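Tail fiber protein (Acinetobacter phage AM24, PDB 5W5P) serves as the trimeric tailspike of the phage and probably recognises and cleaves capsular polysaccharide of its Acinetobacter baumannii host. Local coordinates at residues L17-I22 / S29-N34; K40-L45 / T88-I93. One frame throughout, in Å; residues are numbered along the deposited sequence.

Both contacts lie in the N-terminal part of the chain, ahead of the long series of parallel strands that begins at 135-140. They come in series: interaction 1 (17-22 with 29-34) closes before interaction 2 (40-45 with 88-93) opens. Their centres are 22 Å apart, and their nearest atoms stay about 10 Å apart, so they do not touch. The two short helices 30-35 and 42-46 follow each other in the chain, and each starts with a capping box. Interaction 1 sets the 3-10 turn 19-21 and I22 against the start of helix 30-35, at the subunit interface. Interaction 2 joins the next helix to a four-stranded antiparallel sheet. Interaction 1 also meets both other subunits.

Interaction 1. Residues L17-I22 / S29-N34; sequences LPADLI and SQQEVN
Q30 and Q31 each hold CG anti to the backbone N (chi1 -179° and -174°), and both chains bend at the next bond. The first torsion keeps CG beside the carbonyl carbon, and the bend folds each amide round. Q30 CB rests 3.3 Å from A19 O and 3.6 Å from I22 CB. The Q30 and I22 side chains lie side by side and point the same way. Q31 crosses D20 at about a right angle. Q31 CB lies 3.8 Å from D20 OD2, and Q31 OE1 lies 3.7 Å from A19 CB.

Q30 N donates to I22 O at 2.6 Å, with a nearly straight N-H (157°). Q31 N makes only a weak bond to A19 O, which also accepts from I22 N in the 3-10 turn. Both donors come from the first turn of helix 30-35, whose N-H groups have no earlier helical carbonyl to bind.

E32 N donates to S29 OG at 3.2 Å, and S29 N donates to E32 OE1 at 2.7 Å. S29 OG also donates to E32 OE1, so two bonds grip this oxygen. The folded Q30 chain places NE2 2.6 Å from N34 OD1, which lies close to the plane of the Q30 amide.

The amides also bind beyond the two segments. Q30 OE1 accepts from N34 ND2 of the third subunit, and Q31 OE1 from S25 N of the second, while Q31 NE2 binds N35 OD1 in its own chain and D24 OD1 of the second subunit. L17, P18 and I22 pair in parallel ladders with strands of neighbouring subunits. The contact is thus a 3-10 turn and the residue after it, docked on a helix N-terminus with a classical capping box, set in the interface of the tailspike trimer.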
loop_
_atom_site.group_PDB
_atom_site.type_symbol
_atom_site.label_atom_id
_atom_site.label_comp_id
_atom_site.label_asym_id
_atom_site.label_seq_id
_atom_site.Cartn_x
_atom_site.Cartn_y
_atom_site.Cartn_z
ATOM N N LEU A 17 41.069 62.109 21.437
ATOM C CA LEU A 17 42.014 61.700 20.408
ATOM C C LEU A 17 41.263 60.917 19.346
ATOM O O LEU A 17 40.673 59.875 19.669
ATOM C CB LEU A 17 43.138 60.848 20.994
ATOM C CG LEU A 17 44.326 61.534 21.666
ATOM C CD1 LEU A 17 45.542 60.626 21.616
ATOM C CD2 LEU A 17 44.625 62.873 21.015
ATOM N N PRO A 18 41.241 61.361 18.092
ATOM C CA PRO A 18 40.517 60.605 17.061
ATOM C C PRO A 18 41.147 59.238 16.835
ATOM O O PRO A 18 42.366 59.075 16.899
ATOM C CB PRO A 18 40.633 61.494 15.818
ATOM C CG PRO A 18 41.818 62.369 16.081
ATOM C CD PRO A 18 41.845 62.593 17.562
ATOM N N ALA A 19 40.293 58.246 16.573
ATOM C CA ALA A 19 40.775 56.886 16.363
ATOM C C ALA A 19 41.669 56.769 15.137
ATOM O O ALA A 19 42.496 55.853 15.073
ATOM C CB ALA A 19 39.597 55.920 16.245
ATOM N N ASP A 20 41.536 57.679 14.170
ATOM C CA ASP A 20 42.407 57.666 12.999
ATOM C C ASP A 20 43.866 57.940 13.339
ATOM O O ASP A 20 44.733 57.728 12.485
ATOM C CB ASP A 20 41.919 58.685 11.970
ATOM C CG ASP A 20 42.039 58.173 10.546
ATOM O OD1 ASP A 20 43.180 57.924 10.096
ATOM O OD2 ASP A 20 40.992 58.007 9.882
ATOM N N LEU A 21 44.159 58.398 14.551
ATOM C CA LEU A 21 45.530 58.653 14.971
ATOM C C LEU A 21 46.152 57.466 15.692
ATOM O O LEU A 21 47.302 57.559 16.130
ATOM C CB LEU A 21 45.588 59.894 15.870
ATOM C CG LEU A 21 45.736 61.260 15.194
ATOM C CD1 LEU A 21 44.777 61.432 14.014
ATOM C CD2 LEU A 21 45.534 62.365 16.214
ATOM N N ILE A 22 45.419 56.365 15.831
ATOM C CA ILE A 22 45.924 55.133 16.426
ATOM C C ILE A 22 46.176 54.134 15.303
ATOM O O ILE A 22 45.339 53.974 14.408
ATOM C CB ILE A 22 44.940 54.564 17.464
ATOM C CG1 ILE A 22 44.485 55.664 18.430
ATOM C CG2 ILE A 22 45.556 53.386 18.202
ATOM C CD1 ILE A 22 45.600 56.226 19.291
ATOM N N SER A 29 44.710 52.083 10.361
ATOM C CA SER A 29 44.381 52.892 11.523
ATOM C C SER A 29 43.320 52.204 12.374
ATOM O O SER A 29 42.607 51.302 11.922
ATOM C CB SER A 29 43.886 54.273 11.093
ATOM O OG SER A 29 42.561 54.210 10.595
ATOM N N GLN A 30 43.221 52.646 13.631
ATOM C CA GLN A 30 42.176 52.129 14.508
ATOM C C GLN A 30 40.793 52.445 13.962
ATOM O O GLN A 30 39.867 51.640 14.116
ATOM C CB GLN A 30 42.326 52.699 15.917
ATOM C CG GLN A 30 41.279 52.199 16.899
ATOM C CD GLN A 30 41.447 50.729 17.220
ATOM O OE1 GLN A 30 42.551 50.272 17.509
ATOM N NE2 GLN A 30 40.349 49.977 17.169
ATOM N N GLN A 31 40.632 53.604 13.319
ATOM C CA GLN A 31 39.351 53.928 12.706
ATOM C C GLN A 31 38.960 52.890 11.661
ATOM O O GLN A 31 37.798 52.480 11.592
ATOM C CB GLN A 31 39.395 55.322 12.085
ATOM C CG GLN A 31 38.049 55.793 11.564
ATOM C CD GLN A 31 36.954 55.668 12.601
ATOM O OE1 GLN A 31 36.971 56.350 13.628
ATOM N NE2 GLN A 31 35.993 54.790 12.341
ATOM N N GLU A 32 39.921 52.442 10.847
ATOM C CA GLU A 32 39.627 51.409 9.856
ATOM C C GLU A 32 39.311 50.070 10.515
ATOM O O GLU A 32 38.463 49.319 10.018
ATOM C CB GLU A 32 40.797 51.260 8.884
ATOM C CG GLU A 32 40.905 52.381 7.868
ATOM C CD GLU A 32 42.307 52.519 7.306
ATOM O OE1 GLU A 32 43.263 52.638 8.103
ATOM O OE2 GLU A 32 42.457 52.506 6.065
ATOM N N VAL A 33 39.985 49.754 11.624
ATOM C CA VAL A 33 39.643 48.562 12.395
ATOM C C VAL A 33 38.228 48.680 12.947
ATOM O O VAL A 33 37.438 47.731 12.879
ATOM C CB VAL A 33 40.673 48.344 13.520
ATOM C CG1 VAL A 33 40.060 47.557 14.670
ATOM C CG2 VAL A 33 41.912 47.644 12.985
ATOM N N ASN A 34 37.884 49.845 13.505
ATOM C CA ASN A 34 36.535 50.040 14.028
ATOM C C ASN A 34 35.485 49.917 12.933
ATOM O O ASN A 34 34.381 49.424 13.185
ATOM C CB ASN A 34 36.419 51.405 14.712
ATOM C CG ASN A 34 37.248 51.499 15.978
ATOM O OD1 ASN A 34 37.880 50.526 16.396
ATOM N ND2 ASN A 34 37.258 52.682 16.595
#

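Interaction 2. Residues K40-L45 / T88-I93; sequences KTFDDL and TILVGI
L90 reaches from strand 89-91 to F42 and L45 of helix 42-46. Its CB points toward the helix. CG stands anti to the carbonyl carbon, beside the backbone N (chi1 -50°), and from there the side chain forks. CD1 lies over one face of the F42 ring. It is 3.6 Å from the ring centroid and only 9° off the ring normal, a well-centred CH-pi contact. The same methyl touches L45 CD2 at 3.7 Å. L90 CD2 sits beyond the CD2-CE2 edge of the F42 ring, on the same side of the ring plane as L90 CD1, and is 3.8 Å from F42 CE2.

F42 and L45 each cross L90 at about a right angle. L45 keeps CG anti to its own backbone N (chi1 179°), which lets CD2 meet the L90 methyl. The backbones are closest at L45 and G92, with 6.8 Å between their CA atoms. Chiefly the apolar side chains of F42, L45 and L90 make the contact. I93 also shares a backbone hydrogen bond with R46 of the helix.

The helix that carries F42 and L45 begins with a capping box. T41 N donates to D44 OD2 at 3.3 Å. The return bond, from D44 N to T41 OG1, is weak at 3.4 Å. K40 N also donates to D44 OD2, 3.1 Å away, and meets the anti lone pair of that oxygen.

Within this chain, strand 89-91 is an outermost strand of an antiparallel sheet, next to strand 97-100. L90 also packs on F73 of strand 71-75, while F42 touches V59 and R100, and L45 touches V57, V59, F73 and W98. Helix 42-46 therefore lies across one face of the sheet and meets all four of its strands.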
loop_
_atom_site.group_PDB
_atom_site.type_symbol
_atom_site.label_atom_id
_atom_site.label_comp_id
_atom_site.label_asym_id
_atom_site.label_seq_id
_atom_site.Cartn_x
_atom_site.Cartn_y
_atom_site.Cartn_z
ATOM N N LYS A 40 26.874 47.794 7.489
ATOM C CA LYS A 40 25.445 47.519 7.547
ATOM C C LYS A 40 24.908 46.954 6.235
ATOM O O LYS A 40 24.135 45.991 6.247
ATOM C CB LYS A 40 24.682 48.791 7.930
ATOM C CG LYS A 40 23.183 48.684 7.735
ATOM C CD LYS A 40 22.476 49.969 8.093
ATOM C CE LYS A 40 21.001 49.719 8.384
ATOM N NZ LYS A 40 20.142 50.773 7.759
ATOM N N THR A 41 25.318 47.524 5.104
ATOM C CA THR A 41 24.779 47.174 3.795
ATOM C C THR A 41 25.878 46.631 2.887
ATOM O O THR A 41 27.066 46.661 3.214
ATOM C CB THR A 41 24.115 48.389 3.135
ATOM O OG1 THR A 41 25.120 49.351 2.788
ATOM C CG2 THR A 41 23.109 49.033 4.082
ATOM N N PHE A 42 25.457 46.120 1.724
ATOM C CA PHE A 42 26.406 45.632 0.727
ATOM C C PHE A 42 27.316 46.747 0.235
ATOM O O PHE A 42 28.490 46.506 -0.061
ATOM C CB PHE A 42 25.660 45.013 -0.460
ATOM C CG PHE A 42 25.314 43.555 -0.289
ATOM C CD1 PHE A 42 25.221 42.982 0.970
ATOM C CD2 PHE A 42 25.068 42.762 -1.402
ATOM C CE1 PHE A 42 24.892 41.643 1.113
ATOM C CE2 PHE A 42 24.741 41.421 -1.265
ATOM C CZ PHE A 42 24.655 40.861 -0.006
ATOM N N ASP A 43 26.789 47.970 0.126
ATOM C CA ASP A 43 27.614 49.092 -0.309
ATOM C C ASP A 43 28.721 49.399 0.693
ATOM O O ASP A 43 29.823 49.794 0.295
ATOM C CB ASP A 43 26.742 50.327 -0.540
ATOM C CG ASP A 43 27.482 51.438 -1.263
ATOM O OD1 ASP A 43 27.912 51.215 -2.416
ATOM O OD2 ASP A 43 27.637 52.538 -0.683
ATOM N N ASP A 44 28.451 49.222 1.990
ATOM C CA ASP A 44 29.491 49.434 2.990
ATOM C C ASP A 44 30.628 48.434 2.838
ATOM O O ASP A 44 31.789 48.783 3.071
ATOM C CB ASP A 44 28.899 49.345 4.394
ATOM C CG ASP A 44 27.904 50.447 4.674
ATOM O OD1 ASP A 44 27.991 51.509 4.022
ATOM O OD2 ASP A 44 27.035 50.249 5.549
ATOM N N LEU A 45 30.324 47.193 2.455
ATOM C CA LEU A 45 31.388 46.214 2.253
ATOM C C LEU A 45 32.218 46.552 1.022
ATOM O O LEU A 45 33.453 46.535 1.080
ATOM C CB LEU A 45 30.802 44.810 2.139
ATOM C CG LEU A 45 31.818 43.690 1.903
ATOM C CD1 LEU A 45 32.662 43.439 3.145
ATOM C CD2 LEU A 45 31.113 42.417 1.472
ATOM N N THR A 88 26.960 36.213 -3.424
ATOM C CA THR A 88 27.969 35.423 -2.735
ATOM C C THR A 88 29.390 35.857 -3.041
ATOM O O THR A 88 30.290 35.548 -2.255
ATOM C CB THR A 88 27.828 33.931 -3.084
ATOM O OG1 THR A 88 27.972 33.747 -4.499
ATOM C CG2 THR A 88 26.463 33.404 -2.639
ATOM N N ILE A 89 29.619 36.553 -4.149
ATOM C CA ILE A 89 30.907 37.151 -4.469
ATOM C C ILE A 89 30.661 38.638 -4.666
ATOM O O ILE A 89 30.035 39.044 -5.655
ATOM C CB ILE A 89 31.550 36.527 -5.714
ATOM C CG1 ILE A 89 31.468 35.000 -5.659
ATOM C CG2 ILE A 89 33.003 36.962 -5.839
ATOM C CD1 ILE A 89 32.194 34.316 -6.790
ATOM N N LEU A 90 31.133 39.451 -3.724
ATOM C CA LEU A 90 31.027 40.903 -3.797
ATOM C C LEU A 90 32.430 41.476 -3.948
ATOM O O LEU A 90 33.307 41.203 -3.122
ATOM C CB LEU A 90 30.334 41.475 -2.558
ATOM C CG LEU A 90 28.996 40.838 -2.151
ATOM C CD1 LEU A 90 28.459 41.427 -0.852
ATOM C CD2 LEU A 90 27.973 40.985 -3.260
ATOM N N VAL A 91 32.639 42.261 -5.001
ATOM C CA VAL A 91 33.943 42.836 -5.311
ATOM C C VAL A 91 33.965 44.279 -4.829
ATOM O O VAL A 91 33.094 45.080 -5.193
ATOM C CB VAL A 91 34.242 42.748 -6.816
ATOM C CG1 VAL A 91 35.558 43.422 -7.133
ATOM C CG2 VAL A 91 34.252 41.294 -7.266
ATOM N N GLY A 92 34.958 44.613 -4.000
ATOM C CA GLY A 92 35.089 45.962 -3.491
ATOM C C GLY A 92 35.778 46.904 -4.467
ATOM O O GLY A 92 36.372 46.496 -5.466
ATOM N N ILE A 93 35.687 48.201 -4.161
ATOM C CA ILE A 93 36.311 49.215 -5.010
ATOM C C ILE A 93 37.821 49.018 -5.069
ATOM O O ILE A 93 38.449 49.275 -6.105
ATOM C CB ILE A 93 35.931 50.625 -4.512
ATOM C CG1 ILE A 93 34.437 50.875 -4.741
ATOM C CG2 ILE A 93 36.750 51.695 -5.213
ATOM C CD1 ILE A 93 33.807 51.797 -3.720
#